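Local atomic coordinates of Abbfa_003403 (Acinetobacter baumannii, PDB entry 4ZXH), a protein that probably assembles a peptide product as a four-domain nonribosomal peptide synthetase with condensation, adenylation, carrier and thioesterase domains. Residues V1109-M1114 and Q1251-E1256; L1117-M1122 and R1148-M1153. One frame throughout, in Å; residues are numbered along the deposited sequence.

Contact 1 of 2, residues V1109-M1114 and Q1251-E1256; sequences VAIEEM and QTYFPE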
loop_
_atom_site.group_PDB
_atom_site.type_symbol
_atom_site.label_atom_id
_atom_site.label_comp_id
_atom_site.label_asym_id
_atom_site.label_seq_id
_atom_site.Cartn_x
_atom_site.Cartn_y
_atom_site.Cartn_z
ATOM N N VAL A 1109 20.470 28.880 36.621
ATOM C CA VAL A 1109 21.249 30.068 36.271
ATOM C C VAL A 1109 22.494 30.259 37.142
ATOM O O VAL A 1109 23.233 31.235 36.997
ATOM C CB VAL A 1109 20.392 31.339 36.369
ATOM C CG1 VAL A 1109 19.345 31.359 35.257
ATOM C CG2 VAL A 1109 19.763 31.448 37.744
ATOM N N ALA A 1110 22.724 29.335 38.056
ATOM C CA ALA A 1110 23.930 29.377 38.862
ATOM C C ALA A 1110 24.638 28.042 38.744
ATOM O O ALA A 1110 24.039 27.002 39.014
ATOM C CB ALA A 1110 23.599 29.685 40.303
ATOM N N ILE A 1111 25.903 28.065 38.337
ATOM C CA ILE A 1111 26.655 26.823 38.161
ATOM C C ILE A 1111 26.662 25.993 39.439
ATOM O O ILE A 1111 26.553 24.764 39.387
ATOM C CB ILE A 1111 28.098 27.095 37.697
ATOM C CG1 ILE A 1111 28.129 27.177 36.176
ATOM C CG2 ILE A 1111 29.007 25.989 38.081
ATOM C CD1 ILE A 1111 29.462 26.903 35.580
ATOM N N GLU A 1112 26.738 26.663 40.582
ATOM C CA GLU A 1112 26.742 25.960 41.862
ATOM C C GLU A 1112 25.446 25.138 42.028
ATOM O O GLU A 1112 25.485 23.986 42.476
ATOM C CB GLU A 1112 26.943 26.952 43.027
ATOM C CG GLU A 1112 28.338 27.678 43.054
ATOM C CD GLU A 1112 28.392 29.048 42.308
ATOM O OE1 GLU A 1112 27.483 29.354 41.498
ATOM O OE2 GLU A 1112 29.359 29.825 42.534
ATOM N N GLU A 1113 24.313 25.700 41.613
ATOM C CA GLU A 1113 23.030 25.012 41.772
ATOM C C GLU A 1113 22.862 23.912 40.736
ATOM O O GLU A 1113 22.374 22.823 41.032
ATOM C CB GLU A 1113 21.864 26.001 41.683
ATOM C CG GLU A 1113 21.772 26.964 42.848
ATOM C CD GLU A 1113 21.767 26.251 44.191
ATOM O OE1 GLU A 1113 21.156 25.163 44.289
ATOM O OE2 GLU A 1113 22.371 26.780 45.150
ATOM N N MET A 1114 23.260 24.226 39.514
ATOM C CA MET A 1114 23.322 23.270 38.408
ATOM C C MET A 1114 24.040 21.996 38.855
ATOM O O MET A 1114 23.566 20.884 38.638
ATOM C CB MET A 1114 24.048 23.921 37.222
ATOM C CG MET A 1114 23.844 23.315 35.881
ATOM S SD MET A 1114 24.611 24.343 34.587
ATOM C CE MET A 1114 23.808 25.917 34.889
ATOM N N GLN A 1251 28.764 33.877 33.396
ATOM C CA GLN A 1251 29.014 35.260 33.739
ATOM C C GLN A 1251 29.215 35.468 35.232
ATOM O O GLN A 1251 29.819 36.452 35.638
ATOM C CB GLN A 1251 27.845 36.104 33.248
ATOM C CG GLN A 1251 28.158 37.548 32.976
ATOM C CD GLN A 1251 27.138 38.162 32.030
ATOM O OE1 GLN A 1251 26.415 37.440 31.329
ATOM N NE2 GLN A 1251 27.062 39.501 32.013
ATOM N N THR A 1252 28.722 34.538 36.049
ATOM C CA THR A 1252 28.793 34.696 37.506
ATOM C C THR A 1252 29.546 33.569 38.248
ATOM O O THR A 1252 29.338 33.362 39.448
ATOM C CB THR A 1252 27.373 34.808 38.107
ATOM O OG1 THR A 1252 26.624 33.632 37.788
ATOM C CG2 THR A 1252 26.641 36.029 37.546
ATOM N N TYR A 1253 30.430 32.861 37.546
ATOM C CA TYR A 1253 31.183 31.749 38.126
ATOM C C TYR A 1253 32.692 32.022 38.180
ATOM O O TYR A 1253 33.359 32.007 37.145
ATOM C CB TYR A 1253 30.914 30.464 37.333
ATOM C CG TYR A 1253 31.590 29.256 37.932
ATOM C CD1 TYR A 1253 31.372 28.916 39.256
ATOM C CD2 TYR A 1253 32.436 28.446 37.177
ATOM C CE1 TYR A 1253 31.981 27.818 39.830
ATOM C CE2 TYR A 1253 33.058 27.332 37.751
ATOM C CZ TYR A 1253 32.820 27.032 39.089
ATOM O OH TYR A 1253 33.406 25.947 39.703
ATOM N N PHE A 1254 33.238 32.271 39.373
ATOM C CA PHE A 1254 34.677 32.539 39.497
ATOM C C PHE A 1254 35.301 31.837 40.699
ATOM O O PHE A 1254 35.544 32.455 41.736
ATOM C CB PHE A 1254 34.908 34.047 39.541
ATOM C CG PHE A 1254 34.266 34.753 38.400
ATOM C CD1 PHE A 1254 34.810 34.657 37.119
ATOM C CD2 PHE A 1254 33.069 35.431 38.573
ATOM C CE1 PHE A 1254 34.193 35.261 36.039
ATOM C CE2 PHE A 1254 32.441 36.039 37.499
ATOM C CZ PHE A 1254 33.001 35.954 36.226
ATOM N N PRO A 1255 35.574 30.527 40.549
ATOM C CA PRO A 1255 36.034 29.666 41.645
ATOM C C PRO A 1255 37.483 29.927 42.001
ATOM O O PRO A 1255 38.289 30.169 41.108
ATOM C CB PRO A 1255 35.863 28.255 41.078
ATOM C CG PRO A 1255 36.035 28.426 39.606
ATOM C CD PRO A 1255 35.456 29.780 39.277
ATOM N N GLU A 1256 37.797 29.895 43.290
ATOM C CA GLU A 1256 39.178 29.989 43.751
ATOM C C GLU A 1256 39.956 28.766 43.263
ATOM O O GLU A 1256 39.362 27.724 42.966
ATOM C CB GLU A 1256 39.240 30.122 45.285
ATOM C CG GLU A 1256 38.680 31.445 45.844
ATOM C CD GLU A 1256 37.163 31.434 46.054
ATOM O OE1 GLU A 1256 36.522 30.409 45.734
ATOM O OE2 GLU A 1256 36.610 32.454 46.535
#
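I1111, in the first turn of helix 1111-1125, lays its side chain against one face of the Y1253 ring, the isoleucine chain running roughly perpendicular to the tyrosine's. CB, CG2 and CD1 all lie against the ring, while CG1 stands a little farther off. CB itself is 4.1 Å from Y1253 CG, at the root of the ring. The methyl CG2 sits over the face in a CH-pi contact, 3.9 Å from the ring centroid and 10° off the normal. The other branch runs through CG1 to CD1, which comes down beside the ring root, 3.7 Å from Y1253 CD2. One side chain therefore spans the ring from its attachment point to its centre.

The tyrosine holds CG anti to its own backbone N (chi1 -176°), an orientation that turns the ring toward the helix start. P1255 closes the opposite face: its CD lies 3.7 Å above the ring plane, over the centre, so that the aromatic is sandwiched between proline and isoleucine. At the ring edge, in plane, is E1112 OE2, 4.0 Å from Y1253 CD1. Its carboxylate stands nearly perpendicular to the ring, the planes 88° apart, and the bend in the glutamate chain at chi2 brings the acid there. The phenol OH is hydrogen-bonded to E1145 of helix 1138-1152, which fixes the far end of the ring.

Through I1111 and E1112 on one side and Y1253 on the other, with the phenol bond to E1145 beside them, the loop that follows helix 1233-1251 is seated on the N-terminal turn of a helix flanking the central sheet in the alpha/beta-hydrolase fold of the thioesterase domain.

Contact 2 of 2, residues L1117-M1122 and R1148-M1153; sequences LYIAEM and RQLRQM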
loop_
_atom_site.group_PDB
_atom_site.type_symbol
_atom_site.label_atom_id
_atom_site.label_comp_id
_atom_site.label_asym_id
_atom_site.label_seq_id
_atom_site.Cartn_x
_atom_site.Cartn_y
_atom_site.Cartn_z
ATOM N N LEU A 1117 22.231 19.832 41.540
ATOM C CA LEU A 1117 21.126 19.152 40.877
ATOM C C LEU A 1117 21.606 17.945 40.079
ATOM O O LEU A 1117 21.014 16.863 40.171
ATOM C CB LEU A 1117 20.387 20.111 39.946
ATOM C CG LEU A 1117 19.223 19.436 39.222
ATOM C CD1 LEU A 1117 18.184 19.071 40.263
ATOM C CD2 LEU A 1117 18.632 20.313 38.120
ATOM N N TYR A 1118 22.673 18.138 39.299
ATOM C CA TYR A 1118 23.209 17.073 38.445
ATOM C C TYR A 1118 23.827 15.965 39.290
ATOM O O TYR A 1118 23.619 14.781 39.003
ATOM C CB TYR A 1118 24.243 17.612 37.442
ATOM C CG TYR A 1118 23.672 18.578 36.426
ATOM C CD1 TYR A 1118 22.295 18.743 36.279
ATOM C CD2 TYR A 1118 24.504 19.327 35.613
ATOM C CE1 TYR A 1118 21.770 19.617 35.371
ATOM C CE2 TYR A 1118 23.980 20.214 34.678
ATOM C CZ TYR A 1118 22.618 20.356 34.573
ATOM O OH TYR A 1118 22.109 21.247 33.657
ATOM N N ILE A 1119 24.578 16.348 40.327
ATOM C CA ILE A 1119 25.170 15.372 41.242
ATOM C C ILE A 1119 24.123 14.424 41.824
ATOM O O ILE A 1119 24.343 13.219 41.874
ATOM C CB ILE A 1119 25.922 16.051 42.393
ATOM C CG1 ILE A 1119 27.316 16.453 41.930
ATOM C CG2 ILE A 1119 26.062 15.113 43.558
ATOM C CD1 ILE A 1119 28.078 17.261 42.945
ATOM N N ALA A 1120 22.980 14.956 42.238
ATOM C CA ALA A 1120 21.892 14.102 42.711
ATOM C C ALA A 1120 21.420 13.157 41.602
ATOM O O ALA A 1120 21.191 11.978 41.864
ATOM C CB ALA A 1120 20.735 14.934 43.227
ATOM N N GLU A 1121 21.284 13.656 40.371
ATOM C CA GLU A 1121 20.935 12.773 39.249
ATOM C C GLU A 1121 21.988 11.675 39.032
ATOM O O GLU A 1121 21.641 10.533 38.735
ATOM C CB GLU A 1121 20.739 13.568 37.948
ATOM C CG GLU A 1121 19.313 14.109 37.741
ATOM C CD GLU A 1121 18.265 13.008 37.531
ATOM O OE1 GLU A 1121 18.496 12.107 36.691
ATOM O OE2 GLU A 1121 17.209 13.039 38.205
ATOM N N MET A 1122 23.264 12.027 39.186
ATOM C CA MET A 1122 24.356 11.078 39.017
ATOM C C MET A 1122 24.314 9.998 40.104
ATOM O O MET A 1122 24.488 8.809 39.834
ATOM C CB MET A 1122 25.705 11.793 39.051
ATOM C CG MET A 1122 25.962 12.777 37.911
ATOM S SD MET A 1122 27.398 13.824 38.301
ATOM C CE MET A 1122 28.698 12.599 38.471
ATOM N N ARG A 1148 34.409 20.001 42.522
ATOM C CA ARG A 1148 34.622 20.809 43.719
ATOM C C ARG A 1148 33.653 20.406 44.819
ATOM O O ARG A 1148 34.018 20.403 46.001
ATOM C CB ARG A 1148 34.474 22.311 43.409
ATOM C CG ARG A 1148 35.088 23.232 44.478
ATOM C CD ARG A 1148 34.722 24.714 44.315
ATOM N NE ARG A 1148 33.295 24.952 44.531
ATOM C CZ ARG A 1148 32.705 24.978 45.727
ATOM N NH1 ARG A 1148 33.421 24.779 46.830
ATOM N NH2 ARG A 1148 31.394 25.198 45.822
ATOM N N GLN A 1149 32.429 20.051 44.433
ATOM C CA GLN A 1149 31.406 19.665 45.405
ATOM C C GLN A 1149 31.555 18.216 45.876
ATOM O O GLN A 1149 31.341 17.931 47.052
ATOM C CB GLN A 1149 30.006 19.877 44.830
ATOM C CG GLN A 1149 29.658 21.327 44.538
ATOM C CD GLN A 1149 28.159 21.542 44.355
ATOM O OE1 GLN A 1149 27.350 20.689 44.711
ATOM N NE2 GLN A 1149 27.786 22.691 43.800
ATOM N N LEU A 1150 31.918 17.309 44.966
ATOM C CA LEU A 1150 32.104 15.896 45.312
ATOM C C LEU A 1150 33.204 15.727 46.371
ATOM O O LEU A 1150 33.071 14.894 47.271
ATOM C CB LEU A 1150 32.423 15.059 44.067
ATOM C CG LEU A 1150 31.311 14.888 43.015
ATOM C CD1 LEU A 1150 31.819 14.157 41.758
ATOM C CD2 LEU A 1150 30.074 14.198 43.562
ATOM N N ARG A 1151 34.274 16.519 46.273
ATOM C CA ARG A 1151 35.263 16.626 47.349
ATOM C C ARG A 1151 34.618 16.977 48.692
ATOM O O ARG A 1151 34.859 16.318 49.714
ATOM C CB ARG A 1151 36.309 17.688 47.015
ATOM C CG ARG A 1151 37.355 17.254 46.018
ATOM C CD ARG A 1151 38.490 16.482 46.675
ATOM N NE ARG A 1151 39.519 16.123 45.698
ATOM C CZ ARG A 1151 40.433 16.966 45.217
ATOM N NH1 ARG A 1151 40.466 18.235 45.623
ATOM N NH2 ARG A 1151 41.322 16.535 44.330
ATOM N N GLN A 1152 33.801 18.026 48.676
ATOM C CA GLN A 1152 33.133 18.496 49.881
ATOM C C GLN A 1152 32.312 17.411 50.574
ATOM O O GLN A 1152 32.113 17.468 51.779
ATOM C CB GLN A 1152 32.238 19.697 49.560
ATOM C CG GLN A 1152 33.019 20.961 49.259
ATOM C CD GLN A 1152 34.058 21.252 50.330
ATOM O OE1 GLN A 1152 35.250 20.999 50.140
ATOM N NE2 GLN A 1152 33.607 21.769 51.472
ATOM N N MET A 1153 31.835 16.428 49.820
ATOM C CA MET A 1153 31.038 15.374 50.420
ATOM C C MET A 1153 31.840 14.067 50.517
ATOM O O MET A 1153 31.281 13.000 50.790
ATOM C CB MET A 1153 29.719 15.181 49.648
ATOM C CG MET A 1153 29.807 15.188 48.131
ATOM S SD MET A 1153 28.192 15.030 47.300
ATOM C CE MET A 1153 27.797 16.742 46.922
#
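With chi1 near -82° and chi2 at 174°, I1119 sends CG1 anti to its carbonyl carbon and extends CD1 straight out toward helix 1138-1152. L1150 has a similar pair of torsions (chi1 -68°), and the two chains lie alongside each other, pointing opposite ways, with CD1 of I1119 coming to 3.7 Å from L1150 CD2. The same methyl also rests on the aliphatic base of Q1149, 3.8 Å from its CB. M1153, just beyond the helix, approaches tip to tip: its CE is 4.0 Å from I1119 CD1 and 4.1 Å from I1119 CG2.

I1119 is thus met by three residues at the C-terminal end of helix 1138-1152, and I1146 of the same helix also touches it. These are neighbouring helices of the alpha/beta-hydrolase fold, and M1122 and L1150 both reach Y1131 of strand 1131-1136 in the central sheet that the helices pack on. The contact is chiefly between aliphatic groups, with no hydrogen bond across it. The amide of Q1149 is engaged beside it, its OE1 hydrogen-bonded to T1116 and its NE2 to the side chain of E1145. R1148 forms a salt bridge with that same E1145 carboxylate.

Both contacts lie in the thioesterase domain, with their centres 14 Å apart. Helix 1111-1125 serves both, its first turn in contact 1 and a later part in contact 2. Along the chain, both segments of contact 2 fall between those of contact 1: they are 26 residues apart, against 137 for contact 1. A probable hydrogen bond from Q1149 NE2 to E1112 O, 3.0 Å long, joins the two contacts directly. Together they join helix 1111-1125 to helix 1138-1152 near its start and again about two turns on, and bind its start to the loop leading into strand 1262-1267.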